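Local coordinates for protein dihydrodipicolinate synthase (Bacteroides thetaiotaomicron, PDB 4XKY) that probably acts as a Schiff-base-forming lyase of the DapA family, perhaps cleaving N-acetylneuraminate, at residues A102-P107 against P132-N137; L58-I63 against V89-L94; T113-L118 against T142-A147. One frame throughout, in Å; residues are numbered along the deposited sequence.

Contact 1 (A102-P107 against P132-N137)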
loop_
_atom_site.group_PDB
_atom_site.type_symbol
_atom_site.label_atom_id
_atom_site.label_comp_id
_atom_site.label_asym_id
_atom_site.label_seq_id
_atom_site.Cartn_x
_atom_site.Cartn_y
_atom_site.Cartn_z
ATOM N N ALA D 102 22.450 8.777 -24.457
ATOM C CA ALA D 102 22.096 9.105 -23.085
ATOM C C ALA D 102 21.686 7.844 -22.339
ATOM O O ALA D 102 21.312 6.820 -22.944
ATOM C CB ALA D 102 20.949 10.088 -23.058
ATOM N N VAL D 103 21.694 7.968 -21.020
ATOM C CA VAL D 103 21.262 6.924 -20.135
ATOM C C VAL D 103 20.116 7.458 -19.298
ATOM O O VAL D 103 19.916 8.667 -19.209
ATOM C CB VAL D 103 22.428 6.368 -19.302
ATOM C CG1 VAL D 103 23.444 5.739 -20.234
ATOM C CG2 VAL D 103 23.110 7.445 -18.459
ATOM N N VAL D 104 19.344 6.533 -18.749
ATOM C CA VAL D 104 18.133 6.820 -18.034
ATOM C C VAL D 104 18.184 5.980 -16.783
ATOM O O VAL D 104 18.436 4.801 -16.862
ATOM C CB VAL D 104 16.901 6.421 -18.864
ATOM C CG1 VAL D 104 15.654 6.819 -18.145
ATOM C CG2 VAL D 104 16.922 7.125 -20.208
ATOM N N SER D 105 17.939 6.585 -15.628
ATOM C CA SER D 105 18.182 5.933 -14.380
ATOM C C SER D 105 17.181 6.325 -13.344
ATOM O O SER D 105 16.890 7.518 -13.138
ATOM C CB SER D 105 19.567 6.301 -13.863
ATOM O OG SER D 105 19.681 6.063 -12.475
ATOM N N ALA D 106 16.686 5.293 -12.680
ATOM C CA ALA D 106 15.876 5.412 -11.489
ATOM C C ALA D 106 16.655 4.808 -10.324
ATOM O O ALA D 106 17.386 3.829 -10.498
ATOM C CB ALA D 106 14.574 4.654 -11.683
ATOM N N PRO D 107 16.492 5.367 -9.124
ATOM C CA PRO D 107 17.172 4.742 -8.000
ATOM C C PRO D 107 16.547 3.380 -7.734
ATOM O O PRO D 107 15.390 3.169 -8.069
ATOM C CB PRO D 107 16.905 5.708 -6.867
ATOM C CG PRO D 107 15.576 6.317 -7.202
ATOM C CD PRO D 107 15.474 6.342 -8.696
ATOM N N PRO D 132 25.219 11.706 -20.840
ATOM C CA PRO D 132 24.184 12.484 -20.146
ATOM C C PRO D 132 23.051 11.615 -19.588
ATOM O O PRO D 132 22.753 10.527 -20.124
ATOM C CB PRO D 132 23.648 13.442 -21.212
ATOM C CG PRO D 132 24.576 13.355 -22.376
ATOM C CD PRO D 132 25.475 12.165 -22.218
ATOM N N LEU D 133 22.387 12.112 -18.548
ATOM C CA LEU D 133 21.421 11.289 -17.813
ATOM C C LEU D 133 20.032 11.889 -17.760
ATOM O O LEU D 133 19.882 13.107 -17.538
ATOM C CB LEU D 133 21.919 11.090 -16.398
ATOM C CG LEU D 133 20.918 10.497 -15.418
ATOM C CD1 LEU D 133 20.780 9.024 -15.696
ATOM C CD2 LEU D 133 21.392 10.717 -14.006
ATOM N N PHE D 134 19.026 11.037 -17.949
ATOM C CA PHE D 134 17.659 11.377 -17.647
ATOM C C PHE D 134 17.301 10.656 -16.340
ATOM O O PHE D 134 17.597 9.453 -16.168
ATOM C CB PHE D 134 16.690 10.921 -18.746
ATOM C CG PHE D 134 16.795 11.679 -20.043
ATOM C CD1 PHE D 134 15.806 12.567 -20.414
ATOM C CD2 PHE D 134 17.816 11.436 -20.917
ATOM C CE1 PHE D 134 15.881 13.250 -21.605
ATOM C CE2 PHE D 134 17.903 12.114 -22.118
ATOM C CZ PHE D 134 16.929 13.030 -22.454
ATOM N N LEU D 135 16.672 11.410 -15.438
ATOM C CA LEU D 135 16.111 10.900 -14.216
ATOM C C LEU D 135 14.745 10.300 -14.477
ATOM O O LEU D 135 13.942 10.844 -15.233
ATOM C CB LEU D 135 15.945 12.025 -13.212
ATOM C CG LEU D 135 17.189 12.818 -12.870
ATOM C CD1 LEU D 135 16.775 13.987 -12.008
ATOM C CD2 LEU D 135 18.181 11.921 -12.154
ATOM N N TYR D 136 14.474 9.204 -13.800
ATOM C CA TYR D 136 13.310 8.386 -14.074
ATOM C C TYR D 136 12.609 8.243 -12.741
ATOM O O TYR D 136 13.191 7.761 -11.748
ATOM C CB TYR D 136 13.771 7.026 -14.615
ATOM C CG TYR D 136 12.723 6.080 -15.160
ATOM C CD1 TYR D 136 13.115 4.934 -15.865
ATOM C CD2 TYR D 136 11.360 6.309 -14.999
ATOM C CE1 TYR D 136 12.181 4.048 -16.387
ATOM C CE2 TYR D 136 10.416 5.430 -15.516
ATOM C CZ TYR D 136 10.828 4.302 -16.202
ATOM O OH TYR D 136 9.881 3.442 -16.706
ATOM N N ASN D 137 11.368 8.708 -12.742
ATOM C CA ASN D 137 10.460 8.633 -11.619
ATOM C C ASN D 137 9.492 7.516 -11.901
ATOM O O ASN D 137 8.620 7.633 -12.787
ATOM C CB ASN D 137 9.659 9.923 -11.511
ATOM C CG ASN D 137 8.851 9.996 -10.229
ATOM O OD1 ASN D 137 9.414 10.072 -9.116
ATOM N ND2 ASN D 137 7.519 9.967 -10.370
#
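Val103 begins the backbone pairing between parallel strands 102-105 and 133-137, whose axes run 4.6 Å apart, bonding on either side of its register partner Leu133. Val103 N donates to Pro132 O (2.9 Å) and Val103 O accepts from Phe134 N (2.8 Å), so one residue grips the peptides on both sides of Leu133. Ser105 repeats the pattern, its N reaching Phe134 O at 2.9 Å, but the bond from Tyr136 N back to Ser105 O is weak, with an N-H...O angle of only 129°.

Side chains divide between the two faces. On the face of Val103, Leu133 and Ser105, Leu133 CD1 meets Ser105 CB at 3.5 Å, tighter than ordinary van der Waals contact; CG anti to the backbone N (chi1 168°) brings this branch against strand 102-105. On the other face, Ala102 CB lies in the plane of the Phe134 ring, at its edge, 3.8 Å from CE2. Val104 spreads its methyls between two aromatic residues, CG2 near Phe134 CB and CG1 3.9 Å from Tyr136 CD1. Ala106 CB lies beside Tyr136 CB.

The next shell places the pair in the barrel. Helix 115-125 packs through Leu125 on Ser105 and Tyr122 on Leu135, while Leu77 of strand 76-79 touches Ala102, Val104 and Phe134. Tyr136, predicted to be the proton donor/acceptor, makes weak hydrogen bonds through OH to Lys164, the predicted Schiff-base lysine, and to Thr47. Apolar contacts with Val104 and Ala106, with one weak backbone bond, probably set the root of this tyrosine, while its hydroxyl has polar partners beyond the strand pair, consistent with a part in proton transfer.

Contact 2 (L58-I63 against V89-L94)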
loop_
_atom_site.group_PDB
_atom_site.type_symbol
_atom_site.label_atom_id
_atom_site.label_comp_id
_atom_site.label_asym_id
_atom_site.label_seq_id
_atom_site.Cartn_x
_atom_site.Cartn_y
_atom_site.Cartn_z
ATOM N N LEU D 58 21.561 -10.675 -21.816
ATOM C CA LEU D 58 20.544 -10.314 -22.761
ATOM C C LEU D 58 20.321 -8.806 -22.785
ATOM O O LEU D 58 20.071 -8.224 -23.843
ATOM C CB LEU D 58 19.265 -11.040 -22.401
ATOM C CG LEU D 58 18.173 -11.057 -23.444
ATOM C CD1 LEU D 58 18.670 -11.477 -24.812
ATOM C CD2 LEU D 58 17.118 -12.039 -22.983
ATOM N N ARG D 59 20.443 -8.170 -21.626
ATOM C CA ARG D 59 20.327 -6.725 -21.549
ATOM C C ARG D 59 21.418 -6.076 -22.414
ATOM O O ARG D 59 21.172 -5.127 -23.150
ATOM C CB ARG D 59 20.422 -6.251 -20.105
ATOM C CG ARG D 59 19.201 -6.608 -19.261
ATOM C CD ARG D 59 19.011 -5.642 -18.096
ATOM N NE ARG D 59 19.560 -6.153 -16.864
ATOM C CZ ARG D 59 19.813 -5.427 -15.787
ATOM N NH1 ARG D 59 19.552 -4.113 -15.748
ATOM N NH2 ARG D 59 20.327 -6.038 -14.733
ATOM N N MET D 60 22.617 -6.631 -22.344
ATOM C CA MET D 60 23.747 -6.127 -23.125
ATOM C C MET D 60 23.515 -6.367 -24.607
ATOM O O MET D 60 23.812 -5.493 -25.432
ATOM C CB MET D 60 25.049 -6.768 -22.645
ATOM C CG MET D 60 25.420 -6.336 -21.220
ATOM S SD MET D 60 27.115 -6.714 -20.699
ATOM C CE MET D 60 27.111 -8.489 -21.008
ATOM N N GLU D 61 22.981 -7.540 -24.967
ATOM C CA GLU D 61 22.720 -7.799 -26.387
ATOM C C GLU D 61 21.661 -6.840 -26.945
ATOM O O GLU D 61 21.752 -6.403 -28.101
ATOM C CB GLU D 61 22.289 -9.260 -26.648
ATOM C CG GLU D 61 23.390 -10.268 -26.347
ATOM C CD GLU D 61 22.958 -11.721 -26.505
ATOM O OE1 GLU D 61 21.780 -11.979 -26.829
ATOM O OE2 GLU D 61 23.812 -12.615 -26.314
ATOM N N MET D 62 20.644 -6.525 -26.143
ATOM C CA MET D 62 19.633 -5.566 -26.588
ATOM C C MET D 62 20.291 -4.221 -26.904
ATOM O O MET D 62 20.051 -3.627 -27.948
ATOM C CB MET D 62 18.522 -5.409 -25.545
ATOM C CG MET D 62 17.448 -4.402 -25.949
ATOM S SD MET D 62 16.641 -4.903 -27.476
ATOM C CE MET D 62 15.503 -3.549 -27.702
ATOM N N ILE D 63 21.144 -3.755 -26.002
ATOM C CA ILE D 63 21.864 -2.505 -26.199
ATOM C C ILE D 63 22.747 -2.543 -27.443
ATOM O O ILE D 63 22.643 -1.664 -28.306
ATOM C CB ILE D 63 22.703 -2.154 -24.945
ATOM C CG1 ILE D 63 21.789 -1.803 -23.764
ATOM C CG2 ILE D 63 23.659 -0.999 -25.221
ATOM C CD1 ILE D 63 22.527 -1.833 -22.444
ATOM N N VAL D 89 26.405 0.919 -13.742
ATOM C CA VAL D 89 27.530 1.625 -14.341
ATOM C C VAL D 89 28.122 0.868 -15.531
ATOM O O VAL D 89 28.451 1.465 -16.555
ATOM C CB VAL D 89 28.599 1.929 -13.279
ATOM C CG1 VAL D 89 29.859 2.522 -13.909
ATOM C CG2 VAL D 89 28.010 2.871 -12.254
ATOM N N ASN D 90 28.244 -0.444 -15.408
ATOM C CA ASN D 90 28.623 -1.276 -16.560
ATOM C C ASN D 90 27.757 -1.142 -17.791
ATOM O O ASN D 90 28.247 -1.134 -18.934
ATOM C CB ASN D 90 28.566 -2.734 -16.171
ATOM C CG ASN D 90 29.919 -3.289 -15.905
ATOM O OD1 ASN D 90 30.496 -3.070 -14.839
ATOM N ND2 ASN D 90 30.465 -3.979 -16.896
ATOM N N LEU D 91 26.455 -1.135 -17.565
ATOM C CA LEU D 91 25.525 -0.936 -18.659
ATOM C C LEU D 91 25.718 0.438 -19.287
ATOM O O LEU D 91 25.611 0.552 -20.497
ATOM C CB LEU D 91 24.082 -1.141 -18.222
ATOM C CG LEU D 91 23.714 -2.583 -17.859
ATOM C CD1 LEU D 91 22.342 -2.620 -17.211
ATOM C CD2 LEU D 91 23.664 -3.468 -19.080
ATOM N N ALA D 92 26.012 1.463 -18.478
ATOM C CA ALA D 92 26.202 2.821 -18.998
ATOM C C ALA D 92 27.427 2.849 -19.899
ATOM O O ALA D 92 27.394 3.470 -20.966
ATOM C CB ALA D 92 26.356 3.860 -17.870
ATOM N N CYS D 93 28.494 2.185 -19.443
ATOM C CA CYS D 93 29.774 2.128 -20.175
ATOM C C CYS D 93 29.640 1.355 -21.471
ATOM O O CYS D 93 30.174 1.756 -22.511
ATOM C CB CYS D 93 30.878 1.546 -19.281
ATOM S SG CYS D 93 31.335 2.714 -17.965
ATOM N N LEU D 94 28.920 0.249 -21.414
ATOM C CA LEU D 94 28.597 -0.499 -22.613
ATOM C C LEU D 94 27.819 0.370 -23.615
ATOM O O LEU D 94 28.114 0.422 -24.811
ATOM C CB LEU D 94 27.777 -1.731 -22.248
ATOM C CG LEU D 94 27.283 -2.468 -23.477
ATOM C CD1 LEU D 94 28.477 -3.098 -24.171
ATOM C CD2 LEU D 94 26.278 -3.515 -23.074
#
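Leu91 lays its CD1 methyl over one face of the Arg59 guanidinium, 3.5 Å from NH1 and 4.0 Å from CZ, with the two side chains crossing at about a right angle. The polar partners of this flat group lie elsewhere: NH2 forms a salt bridge with Asp82, and NH1 makes a weak hydrogen bond to Ser81 O. The bend at chi3 (-97°) turns the arginine's planar end out of line with its aliphatic stem.

The other Leu91 branch, CD2, touches Ile63 CD1 at 3.9 Å and Met60 CG at 4.0 Å, which makes the residue a bridge between guanidinium and apolar packing. Leu94 CD2 presses on the stem of Met60, 3.5 Å from CG and closer than usual for two carbons; Ile63 CD1 stands a looser 4.2 Å from this same Leu94 methyl. With Leu91 cut back to an alanine, the guanidinium would probably lose the methyl on this face and a gap would open beside Ile63 and Met60.

The short helical segments run nearly alongside each other, at 24° with axes 10.5 Å apart, and their contact consists of side-chain packing. They belong to helices 56-70 and 85-97, consecutive in the outer layer of the TIM barrel. Strand 76-79 intervenes along the chain, and Tyr56 and Lys64 of the first helix extend the packing onto Leu91 and Leu94 respectively.

Contact 3 (T113-L118 against T142-A147)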
loop_
_atom_site.group_PDB
_atom_site.type_symbol
_atom_site.label_atom_id
_atom_site.label_comp_id
_atom_site.label_asym_id
_atom_site.label_seq_id
_atom_site.Cartn_x
_atom_site.Cartn_y
_atom_site.Cartn_z
ATOM N N THR D 113 14.784 6.487 1.281
ATOM C CA THR D 113 14.004 6.907 2.444
ATOM C C THR D 113 13.395 8.280 2.142
ATOM O O THR D 113 12.173 8.449 2.171
ATOM C CB THR D 113 14.878 6.993 3.727
ATOM O OG1 THR D 113 15.451 5.713 4.023
ATOM C CG2 THR D 113 14.079 7.487 4.949
ATOM N N GLY D 114 14.257 9.244 1.831
ATOM C CA GLY D 114 13.839 10.631 1.704
ATOM C C GLY D 114 14.619 11.353 0.634
ATOM O O GLY D 114 15.403 10.743 -0.103
ATOM N N GLN D 115 14.416 12.667 0.580
ATOM C CA GLN D 115 14.945 13.507 -0.500
ATOM C C GLN D 115 16.443 13.743 -0.440
ATOM O O GLN D 115 17.103 13.691 -1.477
ATOM C CB GLN D 115 14.190 14.837 -0.579
ATOM C CG GLN D 115 12.705 14.657 -0.855
ATOM C CD GLN D 115 12.449 13.957 -2.172
ATOM O OE1 GLN D 115 12.931 14.393 -3.227
ATOM N NE2 GLN D 115 11.717 12.851 -2.124
ATOM N N PRO D 116 16.995 14.000 0.757
ATOM C CA PRO D 116 18.433 14.230 0.788
ATOM C C PRO D 116 19.236 13.020 0.289
ATOM O O PRO D 116 20.251 13.203 -0.380
ATOM C CB PRO D 116 18.715 14.523 2.266
ATOM C CG PRO D 116 17.402 14.974 2.832
ATOM C CD PRO D 116 16.379 14.166 2.089
ATOM N N GLU D 117 18.777 11.807 0.592
ATOM C CA GLU D 117 19.443 10.599 0.095
ATOM C C GLU D 117 19.317 10.454 -1.406
ATOM O O GLU D 117 20.210 9.911 -2.047
ATOM C CB GLU D 117 18.871 9.325 0.711
ATOM C CG GLU D 117 18.997 9.235 2.220
ATOM C CD GLU D 117 17.735 9.720 2.902
ATOM O OE1 GLU D 117 16.814 8.898 3.055
ATOM O OE2 GLU D 117 17.644 10.929 3.227
ATOM N N LEU D 118 18.189 10.890 -1.956
ATOM C CA LEU D 118 17.997 10.808 -3.385
ATOM C C LEU D 118 19.073 11.666 -4.020
ATOM O O LEU D 118 19.754 11.239 -4.950
ATOM C CB LEU D 118 16.606 11.281 -3.811
ATOM C CG LEU D 118 15.521 10.209 -3.941
ATOM C CD1 LEU D 118 14.197 10.840 -4.353
ATOM C CD2 LEU D 118 15.905 9.134 -4.944
ATOM N N THR D 142 9.124 1.897 -5.017
ATOM C CA THR D 142 9.508 2.835 -3.944
ATOM C C THR D 142 8.491 3.969 -3.825
ATOM O O THR D 142 8.465 4.874 -4.668
ATOM C CB THR D 142 10.900 3.450 -4.191
ATOM N N LYS D 143 7.675 3.925 -2.769
ATOM C CA LYS D 143 6.592 4.902 -2.554
ATOM C C LYS D 143 7.017 6.383 -2.667
ATOM O O LYS D 143 6.169 7.241 -2.921
ATOM C CB LYS D 143 5.925 4.660 -1.195
ATOM N N VAL D 144 8.311 6.674 -2.488
ATOM C CA VAL D 144 8.845 8.055 -2.522
ATOM C C VAL D 144 9.198 8.532 -3.949
ATOM O O VAL D 144 9.915 7.849 -4.684
ATOM C CB VAL D 144 10.066 8.202 -1.575
ATOM C CG1 VAL D 144 10.946 9.394 -1.948
ATOM C CG2 VAL D 144 9.603 8.322 -0.126
ATOM N N ASN D 145 8.677 9.704 -4.319
ATOM C CA ASN D 145 8.947 10.318 -5.616
ATOM C C ASN D 145 10.144 11.248 -5.493
ATOM O O ASN D 145 10.614 11.521 -4.395
ATOM C CB ASN D 145 7.742 11.142 -6.095
ATOM C CG ASN D 145 6.574 10.279 -6.544
ATOM O OD1 ASN D 145 6.358 9.192 -6.014
ATOM N ND2 ASN D 145 5.802 10.771 -7.509
ATOM N N PHE D 146 10.636 11.732 -6.626
ATOM C CA PHE D 146 11.503 12.881 -6.605
ATOM C C PHE D 146 10.629 14.100 -6.320
ATOM O O PHE D 146 9.749 14.431 -7.112
ATOM C CB PHE D 146 12.156 13.117 -7.959
ATOM C CG PHE D 146 13.201 12.116 -8.354
ATOM C CD1 PHE D 146 12.873 11.039 -9.140
ATOM C CD2 PHE D 146 14.541 12.331 -8.053
ATOM C CE1 PHE D 146 13.841 10.139 -9.556
ATOM C CE2 PHE D 146 15.515 11.442 -8.476
ATOM C CZ PHE D 146 15.161 10.339 -9.227
ATOM N N ALA D 147 10.891 14.791 -5.223
ATOM C CA ALA D 147 10.243 16.063 -4.973
ATOM C C ALA D 147 10.685 17.086 -6.037
ATOM O O ALA D 147 11.808 17.023 -6.524
ATOM C CB ALA D 147 10.583 16.565 -3.571
#
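Gln115 grips the loop before helix 148-154 with both ends of its amide. OE1 accepts from Ala147 N at 2.9 Å, the donor standing 49° out of the carbonyl plane, while NE2 donates to Asn145 O, also at 2.9 Å and close to the amide plane. A bend at chi2 (-61°) swings the amide from the first turn of helix 115-125 toward the loop. OE1 has a second hydrogen bond from beyond the loop segment, with Thr150 OG1.

Beside this polar link the buried part packs Leu118 CD1 3.6 Å from Asn145 O and 4.0 Å from Phe146 CD2, approaching that ring obliquely. Val144 packs at the margin, with CG2 3.4 Å from Thr113 O and CG1 beside Gln115 NE2. The solvent side is less ordered: Thr113 and Lys143 are exposed, and Thr142, earlier in the loop, is poorly ordered. Thr113 OG1 nevertheless makes a weak hydrogen bond to His254 O of the second subunit.

The two amide bonds fix which way Gln115 is turned: flipping the group would set NE2 against the Ala147 N-H and OE1 against the Asn145 carbonyl. One side chain therefore satisfies two loop backbone groups, including the N-H of the residue at the N-cap position of helix 148-154.

In the fold
The three contacts lie in neighbouring parts of one TIM barrel, contacts 1 and 3 sharing the unit 102-105, 115-125, 133-137. Contact 2 closes before contact 1 opens, its helices lying in the outer layer, and the second of them, 85-97, leads directly into strand 102-105; Val103 CG1 meets Ala92 CB at 4.2 Å, with contact centres 14 Å apart. Contact 3 interleaves with contact 1, since helix 115-125 connects the paired strands in a beta-alpha-beta crossover and the loop after strand 133-137 returns to it. Their centres are 15 Å apart, joined by a probable hydrogen bond from Phe146 N to Asn137 OD1. Contacts 2 and 3 do not touch, so contact 1, holding predicted active-site Tyr136, links them.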